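Local coordinates for protein MGS-MChE2 (Uncultured bacterium, PDB 5JD6) that probably hydrolyses ester bonds, as an esterase built on the alpha/beta hydrolase fold, at residues A[26-31]-A[55-60]; A[64-69]-A[93-98]. All coordinates share one frame; numbering follows the deposited sequence.

In the fold
From the N terminus, strand 20-25 runs into the loop 26-31, which meets 55-60 in interaction 1. This closes a loop that holds helix 36-41 and strand 47-52. The chain then enters helix 66-80, and interaction 2 begins only after interaction 1 is complete: 64-69 packs on 93-98, enclosing the rest of helix 66-80 and strand 85-91. The two closures therefore follow in series, neither nested nor crossed. They still touch in space, with centres about 10 Å apart, where M59 packs on T68 and P55 and L56 border F69 and T64. Interaction 1 ties together the loops after strands 20-25 and 47-52, and interaction 2 ties helix 66-80 to helix 92-103, beside the presumed nucleophile elbow.

Interaction 1 of 2, residues A[26-31]-A[55-60]; sequences HGLMGG and PLYSMS
L28 meets L56 and Y57 in a small van der Waals contact between two loops, one following strand 20-25 and the other following strand 47-52. The touching is done largely by one methyl: CD2 of L28 lies 3.8 Å from CG of L56 and, against the phenol oxygen, 3.4 Å from OH of Y57. The L28 side chain gets there with CG anti to its own carbonyl carbon (chi1 -64°), which brings its branched end close to L56 and Y57. L28 and Y57 lie at about a right angle, and the phenol end of Y57 sits against the leucine: OH has CB, CG and both methyls of L28 within 3.9 Å, while CZ is 3.9 Å from CD2. L56 also borders its neighbour in sequence, for its CB stands 4.1 Å above one face of the Y57 ring, offset toward the rim. The loop carrying L28 begins with H26 and G27, the His-Gly pair found after this strand in many alpha/beta hydrolases; as in those relatives, the backbone here probably contributes to the oxyanion hole, and the L28 side chain lies close to the presumed S91-H231-D203 triad without touching it. Inside that loop the H26 ring turns an edge to CA of G30, which lies in the ring plane. An alanine in place of L28 removes CG and both methyls, which would probably leave the phenol end of Y57 and CG of L56 without their packing partner and open a gap between the loops. Helix 169-181 borders the same site, with I175 packing on L28 and T172 on Y57. Y57 has charged neighbours as well: K168 makes a cation-pi contact with its ring, and K171 NZ is hydrogen-bonded to its backbone O.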
loop_
_atom_site.group_PDB
_atom_site.type_symbol
_atom_site.label_atom_id
_atom_site.label_comp_id
_atom_site.label_asym_id
_atom_site.label_seq_id
_atom_site.Cartn_x
_atom_site.Cartn_y
_atom_site.Cartn_z
ATOM N N HIS A 26 -2.683 3.618 -0.427
ATOM C CA HIS A 26 -1.795 4.718 -0.782
ATOM C C HIS A 26 -1.209 5.354 0.476
ATOM O O HIS A 26 -1.661 5.078 1.588
ATOM C CB HIS A 26 -2.541 5.764 -1.614
ATOM C CG HIS A 26 -3.563 6.537 -0.838
ATOM N ND1 HIS A 26 -3.463 7.894 -0.626
ATOM C CD2 HIS A 26 -4.700 6.139 -0.222
ATOM C CE1 HIS A 26 -4.499 8.302 0.087
ATOM N NE2 HIS A 26 -5.264 7.258 0.346
ATOM N N GLY A 27 -0.202 6.205 0.300
ATOM C CA GLY A 27 0.467 6.833 1.425
ATOM C C GLY A 27 -0.162 8.147 1.853
ATOM O O GLY A 27 -1.347 8.384 1.619
ATOM N N LEU A 28 0.638 8.999 2.488
ATOM C CA LEU A 28 0.173 10.307 2.943
ATOM C C LEU A 28 0.115 11.306 1.791
ATOM O O LEU A 28 -0.845 12.066 1.665
ATOM C CB LEU A 28 1.081 10.843 4.052
ATOM C CG LEU A 28 1.129 10.049 5.358
ATOM C CD1 LEU A 28 2.161 10.641 6.304
ATOM C CD2 LEU A 28 -0.243 10.015 6.013
ATOM N N MET A 29 1.153 11.301 0.961
ATOM C CA MET A 29 1.211 12.143 -0.231
ATOM C C MET A 29 0.066 11.813 -1.181
ATOM O O MET A 29 -0.403 12.660 -1.945
ATOM C CB MET A 29 2.561 11.964 -0.938
ATOM C CG MET A 29 2.470 11.778 -2.451
ATOM S SD MET A 29 4.069 11.637 -3.272
ATOM C CE MET A 29 3.551 11.277 -4.949
ATOM N N GLY A 30 -0.395 10.572 -1.094
ATOM C CA GLY A 30 -1.311 10.002 -2.058
ATOM C C GLY A 30 -2.630 10.692 -2.337
ATOM O O GLY A 30 -3.496 10.800 -1.469
ATOM N N GLY A 31 -2.767 11.170 -3.568
ATOM C CA GLY A 31 -4.072 11.371 -4.162
ATOM C C GLY A 31 -4.362 10.030 -4.806
ATOM O O GLY A 31 -3.511 9.142 -4.769
ATOM N N PRO A 55 -8.364 6.576 7.457
ATOM C CA PRO A 55 -8.531 7.722 8.355
ATOM C C PRO A 55 -7.204 8.190 8.949
ATOM O O PRO A 55 -7.038 8.152 10.168
ATOM C CB PRO A 55 -9.451 7.170 9.444
ATOM C CG PRO A 55 -9.113 5.724 9.501
ATOM C CD PRO A 55 -8.797 5.316 8.087
ATOM N N LEU A 56 -6.281 8.626 8.096
ATOM C CA LEU A 56 -4.954 9.042 8.543
ATOM C C LEU A 56 -5.013 10.207 9.528
ATOM O O LEU A 56 -4.323 10.200 10.546
ATOM C CB LEU A 56 -4.073 9.429 7.349
ATOM C CG LEU A 56 -3.592 8.336 6.388
ATOM C CD1 LEU A 56 -3.320 7.033 7.131
ATOM C CD2 LEU A 56 -4.592 8.111 5.266
ATOM N N TYR A 57 -5.843 11.201 9.225
ATOM C CA TYR A 57 -5.886 12.425 10.021
ATOM C C TYR A 57 -7.231 12.670 10.693
ATOM O O TYR A 57 -7.546 13.804 11.055
ATOM C CB TYR A 57 -5.545 13.635 9.151
ATOM C CG TYR A 57 -4.203 13.560 8.465
ATOM C CD1 TYR A 57 -3.025 13.539 9.200
ATOM C CD2 TYR A 57 -4.112 13.529 7.079
ATOM C CE1 TYR A 57 -1.794 13.481 8.575
ATOM C CE2 TYR A 57 -2.885 13.470 6.445
ATOM C CZ TYR A 57 -1.729 13.446 7.199
ATOM O OH TYR A 57 -0.504 13.387 6.576
ATOM N N SER A 58 -8.023 11.618 10.863
ATOM C CA SER A 58 -9.348 11.780 11.447
ATOM C C SER A 58 -9.556 10.991 12.750
ATOM O O SER A 58 -10.582 11.169 13.405
ATOM C CB SER A 58 -10.418 11.380 10.429
ATOM O OG SER A 58 -10.498 9.974 10.308
ATOM N N MET A 59 -8.605 10.134 13.050
ATOM C CA MET A 59 -8.699 9.121 14.063
ATOM C C MET A 59 -8.586 9.584 15.468
ATOM O O MET A 59 -7.679 9.249 16.205
ATOM C CB MET A 59 -7.603 8.069 13.795
ATOM C CG MET A 59 -8.005 6.914 12.922
ATOM S SD MET A 59 -9.640 6.424 13.378
ATOM C CE MET A 59 -9.347 4.965 14.333
ATOM N N SER A 60 -9.517 10.413 15.853
ATOM C CA SER A 60 -9.548 10.883 17.212
ATOM C C SER A 60 -8.348 11.738 17.322
ATOM O O SER A 60 -7.556 11.861 16.388
ATOM C CB SER A 60 -9.444 9.707 18.198
ATOM O OG SER A 60 -8.497 9.890 19.248
#

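Interaction 2 of 2, residues A[64-69]-A[93-98]; sequences TSVGTF and GGHIAL
I96 of helix 92-103 packs against V66 and F69 from the first turn of helix 66-80, and H95 against V66; all four side chains are buried. CD1 of I96 is the central atom, 3.6 Å from CG1 of V66 and equally far from CB of F69. It also comes up to the rim of the F69 ring, near the ring plane and 3.7 Å from CD2 of F69. The second branch of I96, CG2, is 3.9 Å from CB of F69. V66 places CG1 anti to its backbone N (chi1 177°), and that methyl serves two partners: besides I96 it lies over one face of the H95 imidazole in a CH-pi contact, 4.3 Å from the ring centroid and only 6° off the ring normal.

In the next shell, S65 is the N-cap of helix 66-80. Its backbone O accepts F69 N at 3.2 Å and also lies over one face of the F69 ring, toward the rim. S178 OG is hydrogen-bonded to V66 N, and A179 of helix 169-181 packs on V66, while L25 of strand 20-25 packs on I96. Helix 92-103 leaves the presumed nucleophile elbow, whose pattern ends at G93, so the contact sets a neighbouring helix against the beginning of the elbow helix.

No hydrogen bond crosses between 64-69 and 93-98, so the two segments are held by van der Waals packing and one CH-pi contact. The H95 imidazole divides its roles: one face takes the V66 methyl, while NE2 is bonded to the carbonyl O of H182, which is consistent with a proton on NE2.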
loop_
_atom_site.group_PDB
_atom_site.type_symbol
_atom_site.label_atom_id
_atom_site.label_comp_id
_atom_site.label_asym_id
_atom_site.label_seq_id
_atom_site.Cartn_x
_atom_site.Cartn_y
_atom_site.Cartn_z
ATOM N N THR A 64 -4.176 7.436 16.587
ATOM C CA THR A 64 -3.523 7.520 15.293
ATOM C C THR A 64 -2.218 6.737 15.286
ATOM O O THR A 64 -1.169 7.251 15.671
ATOM C CB THR A 64 -3.248 8.986 14.917
ATOM O OG1 THR A 64 -4.448 9.754 15.071
ATOM C CG2 THR A 64 -2.772 9.086 13.483
ATOM N N SER A 65 -2.297 5.485 14.848
ATOM C CA SER A 65 -1.125 4.629 14.760
ATOM C C SER A 65 -1.226 3.715 13.547
ATOM O O SER A 65 -2.301 3.549 12.970
ATOM C CB SER A 65 -0.966 3.801 16.038
ATOM O OG SER A 65 -2.114 3.007 16.279
ATOM N N VAL A 66 -0.097 3.129 13.161
ATOM C CA VAL A 66 -0.051 2.206 12.036
ATOM C C VAL A 66 -0.915 0.982 12.329
ATOM O O VAL A 66 -1.553 0.426 11.431
ATOM C CB VAL A 66 1.401 1.786 11.726
ATOM C CG1 VAL A 66 1.448 0.758 10.609
ATOM C CG2 VAL A 66 2.222 3.005 11.353
ATOM N N GLY A 67 -0.950 0.581 13.596
ATOM C CA GLY A 67 -1.779 -0.530 14.029
ATOM C C GLY A 67 -3.259 -0.264 13.835
ATOM O O GLY A 67 -4.018 -1.163 13.473
ATOM N N THR A 68 -3.669 0.979 14.075
ATOM C CA THR A 68 -5.061 1.381 13.897
ATOM C C THR A 68 -5.473 1.329 12.428
ATOM O O THR A 68 -6.555 0.845 12.091
ATOM C CB THR A 68 -5.306 2.801 14.439
ATOM O OG1 THR A 68 -5.162 2.801 15.866
ATOM C CG2 THR A 68 -6.703 3.279 14.082
ATOM N N PHE A 69 -4.602 1.828 11.557
ATOM C CA PHE A 69 -4.870 1.830 10.124
ATOM C C PHE A 69 -4.970 0.404 9.591
ATOM O O PHE A 69 -5.803 0.110 8.733
ATOM C CB PHE A 69 -3.783 2.603 9.378
ATOM C CG PHE A 69 -3.614 4.020 9.848
ATOM C CD1 PHE A 69 -4.709 4.761 10.263
ATOM C CD2 PHE A 69 -2.360 4.609 9.881
ATOM C CE1 PHE A 69 -4.557 6.065 10.699
ATOM C CE2 PHE A 69 -2.202 5.912 10.317
ATOM C CZ PHE A 69 -3.302 6.641 10.726
ATOM N N GLY A 93 1.414 3.318 2.935
ATOM C CA GLY A 93 0.424 2.310 2.600
ATOM C C GLY A 93 1.000 0.908 2.593
ATOM O O GLY A 93 0.357 -0.041 3.041
ATOM N N GLY A 94 2.220 0.780 2.083
ATOM C CA GLY A 94 2.912 -0.496 2.080
ATOM C C GLY A 94 3.172 -0.985 3.491
ATOM O O GLY A 94 3.090 -2.181 3.771
ATOM N N HIS A 95 3.484 -0.050 4.383
ATOM C CA HIS A 95 3.723 -0.373 5.784
ATOM C C HIS A 95 2.434 -0.859 6.443
ATOM O O HIS A 95 2.447 -1.823 7.211
ATOM C CB HIS A 95 4.283 0.843 6.525
ATOM C CG HIS A 95 4.879 0.519 7.858
ATOM N ND1 HIS A 95 5.480 1.471 8.654
ATOM C CD2 HIS A 95 4.974 -0.650 8.535
ATOM C CE1 HIS A 95 5.917 0.902 9.765
ATOM N NE2 HIS A 95 5.621 -0.383 9.717
ATOM N N ILE A 96 1.325 -0.191 6.136
ATOM C CA ILE A 96 0.016 -0.607 6.628
ATOM C C ILE A 96 -0.311 -2.009 6.131
ATOM O O ILE A 96 -0.797 -2.852 6.886
ATOM C CB ILE A 96 -1.108 0.350 6.180
ATOM C CG1 ILE A 96 -0.740 1.803 6.475
ATOM C CG2 ILE A 96 -2.423 -0.025 6.847
ATOM C CD1 ILE A 96 -0.514 2.093 7.933
ATOM N N ALA A 97 -0.041 -2.243 4.850
ATOM C CA ALA A 97 -0.292 -3.536 4.226
ATOM C C ALA A 97 0.550 -4.631 4.875
ATOM O O ALA A 97 0.049 -5.716 5.168
ATOM C CB ALA A 97 -0.011 -3.466 2.733
ATOM N N LEU A 98 1.827 -4.333 5.097
ATOM C CA LEU A 98 2.737 -5.264 5.759
ATOM C C LEU A 98 2.235 -5.654 7.143
ATOM O O LEU A 98 2.161 -6.837 7.474
ATOM C CB LEU A 98 4.136 -4.656 5.868
ATOM C CG LEU A 98 5.060 -4.850 4.667
ATOM C CD1 LEU A 98 6.064 -3.715 4.579
ATOM C CD2 LEU A 98 5.774 -6.191 4.754
#